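Local coordinates for protein Old Yellow Enzyme (PDB 6AGZ) that probably catalyses the asymmetric reduction of the carbon-carbon double bond of enone compounds, using a bound flavin mononucleotide, at residues Y52-N60 against F346-N354; L360-R369 against T381-S392. All blocks are in the same frame, centred on the assembly; numbering follows the deposited sequence.

Contact 1. Residues Y52-N60 against F346-N354; sequences YYSQRAENN and FTSNPDLPN
Arg56 reaches across to the carbonyl end of helix 344-348 and supplies the hydrogen bonds that join the two segments directly. Its NE donates to Phe346 O at 2.9 Å, meeting that oxygen from above the carbonyl plane. NH2 adds two weak bonds, to Thr347 O at 2.8 Å and again to Phe346 O, so one backbone oxygen is held twice. On its own helix, NH1 turns back to Tyr52 O at 2.9 Å, which, with the bonds of NE and NH2, probably limits the rotation of the guanidinium group. With the chain extended from CG to NE (chi3 179°), the group lies flat between Tyr52 CE1 over one face and Pro350 CA over the opposite one. A leucine in place of Arg56 would probably leave the carbonyls of Phe346, Thr347 and Tyr52 without this donor and open a gap between the Tyr52 ring and Pro350. The protein is a TIM barrel, and its closure is what makes this meeting possible: helix 47-57 follows the first barrel strand, 29-31, while helices 344-348 and 352-358 follow the last, 338-341, which neighbours it. Phe31 of that first strand also packs on Tyr52 and Arg56. Van der Waals contacts surround the guanidinium. Arg56 CG approaches Phe346 CE1 obliquely at 3.4 Å, and Gln55 runs alongside Pro350, its OE1 against CB, while its NE2 bonds Ser51. Farther along, the Asn60 amide crosses Pro353 at about a right angle, CG to CG 3.5 Å, anchored by ND2 donating to Arg56 O and by OD1 bonding Asn27. Two waters line the seam: one lies within hydrogen-bonding distance of Glu58 O and Pro350 O, and a second donates to Asn59 O while weakly accepting from Asn354 N.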
# COMPACT_ATOMS: atom_id res chain seq x y z
N TYR A 52 31.49 19.44 14.99
CA TYR A 52 30.49 19.39 13.93
C TYR A 52 29.09 19.19 14.49
O TYR A 52 28.16 19.93 14.15
CB TYR A 52 30.87 18.28 12.95
CG TYR A 52 29.87 17.96 11.86
CD1 TYR A 52 29.83 18.71 10.69
CD2 TYR A 52 29.00 16.89 11.98
CE1 TYR A 52 28.93 18.41 9.68
CE2 TYR A 52 28.10 16.58 10.98
CZ TYR A 52 28.07 17.34 9.83
OH TYR A 52 27.17 17.04 8.83
N TYR A 53 28.92 18.19 15.36
CA TYR A 53 27.62 17.98 15.98
C TYR A 53 27.33 19.00 17.07
O TYR A 53 26.16 19.30 17.35
CB TYR A 53 27.53 16.56 16.55
CG TYR A 53 27.45 15.48 15.50
CD1 TYR A 53 26.25 15.21 14.85
CD2 TYR A 53 28.57 14.74 15.15
CE1 TYR A 53 26.17 14.22 13.89
CE2 TYR A 53 28.50 13.75 14.19
CZ TYR A 53 27.30 13.49 13.56
OH TYR A 53 27.23 12.51 12.60
N SER A 54 28.38 19.55 17.70
CA SER A 54 28.18 20.54 18.76
C SER A 54 27.54 21.81 18.21
O SER A 54 26.60 22.34 18.81
CB SER A 54 29.52 20.86 19.43
OG SER A 54 29.38 21.89 20.38
N GLN A 55 28.03 22.30 17.08
CA GLN A 55 27.47 23.52 16.49
C GLN A 55 26.01 23.32 16.09
O GLN A 55 25.22 24.26 16.15
CB GLN A 55 28.29 23.96 15.29
CG GLN A 55 29.74 24.29 15.61
CD GLN A 55 30.53 24.66 14.38
OE1 GLN A 55 30.02 25.33 13.47
NE2 GLN A 55 31.79 24.23 14.32
N ARG A 56 25.64 22.11 15.69
CA ARG A 56 24.28 21.81 15.27
C ARG A 56 23.37 21.45 16.44
O ARG A 56 22.15 21.45 16.28
CB ARG A 56 24.29 20.69 14.23
CG ARG A 56 24.85 21.18 12.91
CD ARG A 56 25.43 20.08 12.04
NE ARG A 56 25.92 20.64 10.79
CZ ARG A 56 27.08 21.27 10.66
NH1 ARG A 56 27.88 21.42 11.71
NH2 ARG A 56 27.45 21.76 9.48
N ALA A 57 23.94 21.15 17.60
CA ALA A 57 23.15 20.99 18.82
C ALA A 57 22.97 22.31 19.56
O ALA A 57 22.09 22.40 20.43
CB ALA A 57 23.80 19.96 19.74
N GLU A 58 23.76 23.33 19.23
CA GLU A 58 23.64 24.63 19.87
C GLU A 58 22.41 25.37 19.34
O GLU A 58 22.15 25.38 18.13
CB GLU A 58 24.90 25.46 19.62
CG GLU A 58 24.91 26.82 20.29
CD GLU A 58 26.07 27.68 19.82
OE1 GLU A 58 26.42 27.61 18.62
OE2 GLU A 58 26.65 28.42 20.65
N ASN A 59 21.66 25.98 20.25
CA ASN A 59 20.48 26.78 19.92
C ASN A 59 19.46 25.97 19.10
O ASN A 59 18.80 26.50 18.21
CB ASN A 59 20.87 28.05 19.16
CG ASN A 59 21.78 28.95 19.97
OD1 ASN A 59 21.64 29.08 21.18
ND2 ASN A 59 22.73 29.58 19.29
N ASN A 60 19.34 24.68 19.40
CA ASN A 60 18.46 23.82 18.62
C ASN A 60 17.32 23.22 19.44
O ASN A 60 16.15 23.47 19.13
CB ASN A 60 19.29 22.70 17.97
CG ASN A 60 18.51 21.92 16.92
OD1 ASN A 60 17.29 22.06 16.79
ND2 ASN A 60 19.21 21.09 16.16
N PHE A 346 21.76 21.26 6.14
CA PHE A 346 22.32 21.23 7.49
C PHE A 346 23.83 21.09 7.47
O PHE A 346 24.51 21.52 8.41
CB PHE A 346 21.69 20.09 8.29
CG PHE A 346 21.28 20.47 9.69
CD1 PHE A 346 22.09 21.28 10.46
CD2 PHE A 346 20.08 20.03 10.21
CE1 PHE A 346 21.71 21.64 11.74
CE2 PHE A 346 19.70 20.38 11.50
CZ PHE A 346 20.51 21.19 12.26
N THR A 347 24.38 20.51 6.40
CA THR A 347 25.83 20.38 6.29
C THR A 347 26.50 21.74 6.13
O THR A 347 27.58 21.97 6.69
CB THR A 347 26.20 19.48 5.11
OG1 THR A 347 25.79 20.10 3.88
CG2 THR A 347 25.51 18.13 5.24
N SER A 348 25.88 22.65 5.38
CA SER A 348 26.46 23.96 5.11
C SER A 348 25.90 25.06 6.00
O SER A 348 26.33 26.21 5.90
CB SER A 348 26.24 24.33 3.64
OG SER A 348 24.85 24.39 3.32
N ASN A 349 24.94 24.73 6.87
CA ASN A 349 24.33 25.70 7.78
C ASN A 349 24.33 25.10 9.18
O ASN A 349 23.36 24.43 9.58
CB ASN A 349 22.91 26.06 7.34
CG ASN A 349 22.88 26.71 5.97
OD1 ASN A 349 22.88 26.03 4.94
ND2 ASN A 349 22.85 28.03 5.95
N PRO A 350 25.40 25.31 9.96
CA PRO A 350 25.41 24.79 11.33
C PRO A 350 24.35 25.42 12.22
O PRO A 350 23.93 24.78 13.20
CB PRO A 350 26.83 25.13 11.82
CG PRO A 350 27.26 26.28 10.98
CD PRO A 350 26.63 26.04 9.63
N ASP A 351 23.90 26.63 11.91
CA ASP A 351 22.83 27.29 12.64
C ASP A 351 21.51 27.25 11.88
O ASP A 351 20.72 28.20 11.95
CB ASP A 351 23.22 28.73 12.97
CG ASP A 351 23.58 29.53 11.74
OD1 ASP A 351 23.84 28.91 10.68
OD2 ASP A 351 23.61 30.78 11.82
N LEU A 352 21.26 26.17 11.14
CA LEU A 352 20.03 26.05 10.36
C LEU A 352 18.75 26.21 11.18
O LEU A 352 17.80 26.83 10.66
CB LEU A 352 20.02 24.70 9.62
CG LEU A 352 18.82 24.44 8.70
CD1 LEU A 352 18.89 25.35 7.49
CD2 LEU A 352 18.76 22.98 8.27
N PRO A 353 18.63 25.69 12.41
CA PRO A 353 17.38 25.92 13.16
C PRO A 353 17.03 27.38 13.33
O PRO A 353 15.86 27.75 13.16
CB PRO A 353 17.67 25.24 14.51
CG PRO A 353 18.63 24.16 14.18
CD PRO A 353 19.50 24.72 13.09
N ASN A 354 18.00 28.24 13.66
CA ASN A 354 17.68 29.65 13.85
C ASN A 354 17.40 30.34 12.52
O ASN A 354 16.57 31.26 12.46
CB ASN A 354 18.81 30.35 14.59
CG ASN A 354 18.80 30.05 16.08
OD1 ASN A 354 17.84 29.47 16.59
ND2 ASN A 354 19.85 30.45 16.78
O HOH W 1 22.06 25.28 15.52
O HOH W 2 20.50 27.03 15.49

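Contact 2. Residues L360-R369 against T381-S392; sequences LPLTPYDRSR and TWGKYGEPEQPS
Two loop segments that follow the last helices of the TIM barrel lie against each other here, and the Arg367 end of 360-369 borders the flavin site, Arg367 touching the FMN. At the far end Leu360 sits over a face of the Tyr385 ring. Its CD1 makes a CH-pi contact 4.2 Å from the ring centroid, while Pro361 CD approaches CE1 of the same ring obliquely. In the middle Trp382 CZ3 meets Thr363 CG2 at 4.0 Å, and Asp366 CB comes in at the indole edge. One water lies between Thr363 OG1 and Gly383 O; that hydroxyl also bonds Arg355. Near Arg367 a salt-bridge network gathers. The Arg369 chain, bent at chi2 (123°) and chi3 (107°), brings NH1 to Asp366 OD2 at 2.8 Å, on the anti lone pair. Glu389 OE1 stands near the guanidinium plane at its edge, in a long and weak salt bridge to NH1 and NH2, and Asp377 takes NH2 more strongly. Asp366 OD1 accepts from Ser368 N, forming an Asx turn, and from Ser368 OG on the same face. A second water donates to Glu389 OE1 and lies over the centre of the Trp382 ring.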
# COMPACT_ATOMS: atom_id res chain seq x y z
N LEU A 360 15.99 33.46 7.66
CA LEU A 360 17.22 34.07 7.16
C LEU A 360 17.82 33.23 6.04
O LEU A 360 17.72 32.00 6.08
CB LEU A 360 18.23 34.23 8.30
CG LEU A 360 17.70 34.95 9.54
CD1 LEU A 360 18.58 34.71 10.77
CD2 LEU A 360 17.53 36.45 9.30
N PRO A 361 18.44 33.87 5.05
CA PRO A 361 18.92 33.12 3.88
C PRO A 361 19.93 32.05 4.26
O PRO A 361 20.73 32.21 5.19
CB PRO A 361 19.56 34.21 3.00
CG PRO A 361 19.81 35.36 3.92
CD PRO A 361 18.69 35.31 4.92
N LEU A 362 19.89 30.95 3.52
CA LEU A 362 20.72 29.78 3.78
C LEU A 362 21.97 29.81 2.92
O LEU A 362 21.97 30.31 1.79
CB LEU A 362 19.93 28.49 3.51
CG LEU A 362 19.00 27.91 4.57
CD1 LEU A 362 18.10 28.96 5.21
CD2 LEU A 362 18.15 26.80 3.96
N THR A 363 23.05 29.25 3.46
CA THR A 363 24.28 29.07 2.72
C THR A 363 24.15 27.87 1.79
O THR A 363 23.74 26.79 2.25
CB THR A 363 25.46 28.86 3.66
OG1 THR A 363 25.57 29.98 4.56
CG2 THR A 363 26.76 28.71 2.88
N PRO A 364 24.45 28.01 0.50
CA PRO A 364 24.38 26.86 -0.40
C PRO A 364 25.32 25.75 0.04
O PRO A 364 26.43 26.00 0.52
CB PRO A 364 24.80 27.45 -1.75
CG PRO A 364 24.50 28.91 -1.64
CD PRO A 364 24.76 29.26 -0.21
N TYR A 365 24.86 24.51 -0.10
CA TYR A 365 25.71 23.38 0.23
C TYR A 365 26.63 23.05 -0.94
O TYR A 365 26.39 23.43 -2.09
CB TYR A 365 24.87 22.16 0.61
CG TYR A 365 23.86 21.72 -0.43
CD1 TYR A 365 24.23 20.90 -1.49
CD2 TYR A 365 22.53 22.11 -0.34
CE1 TYR A 365 23.31 20.50 -2.44
CE2 TYR A 365 21.60 21.71 -1.28
CZ TYR A 365 22.00 20.90 -2.33
OH TYR A 365 21.08 20.49 -3.27
N ASP A 366 27.71 22.34 -0.63
CA ASP A 366 28.76 22.02 -1.60
C ASP A 366 28.91 20.50 -1.64
O ASP A 366 29.59 19.92 -0.78
CB ASP A 366 30.06 22.72 -1.24
CG ASP A 366 31.14 22.54 -2.30
OD1 ASP A 366 30.84 21.96 -3.36
OD2 ASP A 366 32.28 22.98 -2.06
N ARG A 367 28.29 19.87 -2.64
CA ARG A 367 28.34 18.42 -2.75
C ARG A 367 29.76 17.91 -2.95
O ARG A 367 30.09 16.80 -2.51
CB ARG A 367 27.44 17.96 -3.91
CG ARG A 367 27.71 16.55 -4.41
CD ARG A 367 26.61 16.05 -5.33
NE ARG A 367 25.37 15.78 -4.60
CZ ARG A 367 25.15 14.68 -3.89
NH1 ARG A 367 26.08 13.74 -3.81
NH2 ARG A 367 24.00 14.52 -3.26
N SER A 368 30.63 18.71 -3.58
CA SER A 368 31.99 18.26 -3.86
C SER A 368 32.79 17.96 -2.60
O SER A 368 33.83 17.30 -2.68
CB SER A 368 32.72 19.31 -4.69
OG SER A 368 33.05 20.45 -3.91
N ARG A 369 32.33 18.43 -1.44
CA ARG A 369 33.01 18.18 -0.17
C ARG A 369 32.16 17.36 0.80
O ARG A 369 32.46 17.32 1.99
CB ARG A 369 33.45 19.50 0.47
CG ARG A 369 34.77 20.03 -0.08
CD ARG A 369 34.63 21.43 -0.65
NE ARG A 369 35.25 22.44 0.21
CZ ARG A 369 34.63 23.52 0.67
NH1 ARG A 369 33.36 23.73 0.37
NH2 ARG A 369 35.28 24.38 1.44
N THR A 381 34.40 24.44 7.91
CA THR A 381 34.70 25.76 7.37
C THR A 381 33.48 26.65 7.25
O THR A 381 33.63 27.84 6.95
CB THR A 381 35.36 25.63 5.99
OG1 THR A 381 34.65 24.65 5.21
CG2 THR A 381 36.81 25.20 6.13
N TRP A 382 32.28 26.13 7.48
CA TRP A 382 31.07 26.91 7.34
C TRP A 382 30.90 27.86 8.52
O TRP A 382 31.09 27.48 9.67
CB TRP A 382 29.84 26.00 7.23
CG TRP A 382 29.99 24.95 6.18
CD1 TRP A 382 30.21 23.62 6.39
CD2 TRP A 382 29.95 25.13 4.76
NE1 TRP A 382 30.30 22.96 5.18
CE2 TRP A 382 30.14 23.87 4.17
CE3 TRP A 382 29.75 26.24 3.94
CZ2 TRP A 382 30.15 23.68 2.79
CZ3 TRP A 382 29.76 26.06 2.56
CH2 TRP A 382 29.96 24.79 2.00
N GLY A 383 30.54 29.11 8.21
CA GLY A 383 30.26 30.08 9.24
C GLY A 383 28.79 30.11 9.61
O GLY A 383 27.93 29.55 8.93
N LYS A 384 28.50 30.78 10.72
CA LYS A 384 27.12 31.05 11.09
C LYS A 384 26.53 32.08 10.13
O LYS A 384 27.18 32.55 9.19
CB LYS A 384 27.04 31.53 12.54
CG LYS A 384 27.64 30.56 13.55
CD LYS A 384 26.67 30.29 14.70
CE LYS A 384 27.38 29.73 15.92
NZ LYS A 384 27.67 28.27 15.79
N TYR A 385 25.26 32.43 10.35
CA TYR A 385 24.61 33.42 9.51
C TYR A 385 25.38 34.74 9.54
O TYR A 385 25.77 35.21 10.61
CB TYR A 385 23.16 33.64 9.95
CG TYR A 385 22.56 34.90 9.36
CD1 TYR A 385 22.19 34.95 8.02
CD2 TYR A 385 22.38 36.03 10.14
CE1 TYR A 385 21.64 36.10 7.48
CE2 TYR A 385 21.83 37.19 9.60
CZ TYR A 385 21.47 37.22 8.27
OH TYR A 385 20.93 38.36 7.74
N GLY A 386 25.59 35.32 8.36
CA GLY A 386 26.31 36.57 8.24
C GLY A 386 27.82 36.45 8.35
O GLY A 386 28.51 37.46 8.17
N GLU A 387 28.35 35.26 8.63
CA GLU A 387 29.78 35.02 8.72
C GLU A 387 30.28 34.35 7.45
O GLU A 387 29.56 33.57 6.82
CB GLU A 387 30.11 34.15 9.94
CG GLU A 387 29.85 34.85 11.27
CD GLU A 387 30.01 33.92 12.45
OE1 GLU A 387 30.18 32.70 12.24
OE2 GLU A 387 29.96 34.41 13.60
N PRO A 388 31.52 34.62 7.04
CA PRO A 388 32.00 34.11 5.76
C PRO A 388 32.45 32.66 5.84
O PRO A 388 32.80 32.14 6.91
CB PRO A 388 33.19 35.03 5.45
CG PRO A 388 33.73 35.37 6.80
CD PRO A 388 32.53 35.46 7.72
N GLU A 389 32.45 32.01 4.68
CA GLU A 389 32.97 30.66 4.57
C GLU A 389 34.49 30.69 4.61
O GLU A 389 35.13 31.41 3.83
CB GLU A 389 32.50 30.01 3.28
CG GLU A 389 33.01 28.59 3.09
CD GLU A 389 32.89 28.11 1.65
OE1 GLU A 389 33.07 26.90 1.42
OE2 GLU A 389 32.63 28.94 0.76
N GLN A 390 35.08 29.92 5.52
CA GLN A 390 36.52 29.84 5.60
C GLN A 390 37.07 29.13 4.36
O GLN A 390 36.46 28.17 3.88
CB GLN A 390 36.95 29.09 6.86
CG GLN A 390 36.56 29.78 8.16
CD GLN A 390 37.75 30.42 8.85
OE1 GLN A 390 38.03 30.15 10.02
NE2 GLN A 390 38.46 31.29 8.13
N PRO A 391 38.19 29.59 3.82
CA PRO A 391 38.70 29.04 2.55
C PRO A 391 39.38 27.69 2.77
O PRO A 391 39.52 27.20 3.89
CB PRO A 391 39.70 30.11 2.10
CG PRO A 391 40.20 30.69 3.38
CD PRO A 391 39.03 30.69 4.33
N SER A 392 39.80 27.09 1.65
CA SER A 392 40.39 25.76 1.69
C SER A 392 41.78 25.74 2.32
O SER A 392 42.25 24.68 2.71
CB SER A 392 40.46 25.18 0.27
OG SER A 392 39.17 24.98 -0.27
O HOH W 3 27.26 28.80 6.43
O HOH W 4 33.07 25.43 3.41

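In the fold
Contact 1 closes before contact 2 opens along the chain, and their centres lie 12 Å apart on the same side of the chain's centre. Contact 1 is buried and joins helix 47-57 near the start of the barrel to helices 344-348 and 352-358 at its end; contact 2 is a surface pairing of the loops that come next. They touch directly: Asp351 OD2 probably accepts from Tyr385 N at 2.8 Å, and Ser348 OG is probably bonded to Thr363 O. A salt bridge between Glu58 and Lys384 also links them. The C-terminal loops thus pack onto the barrel seam, where the side chain of Thr347 in contact 1 comes to about 6 Å from the FMN.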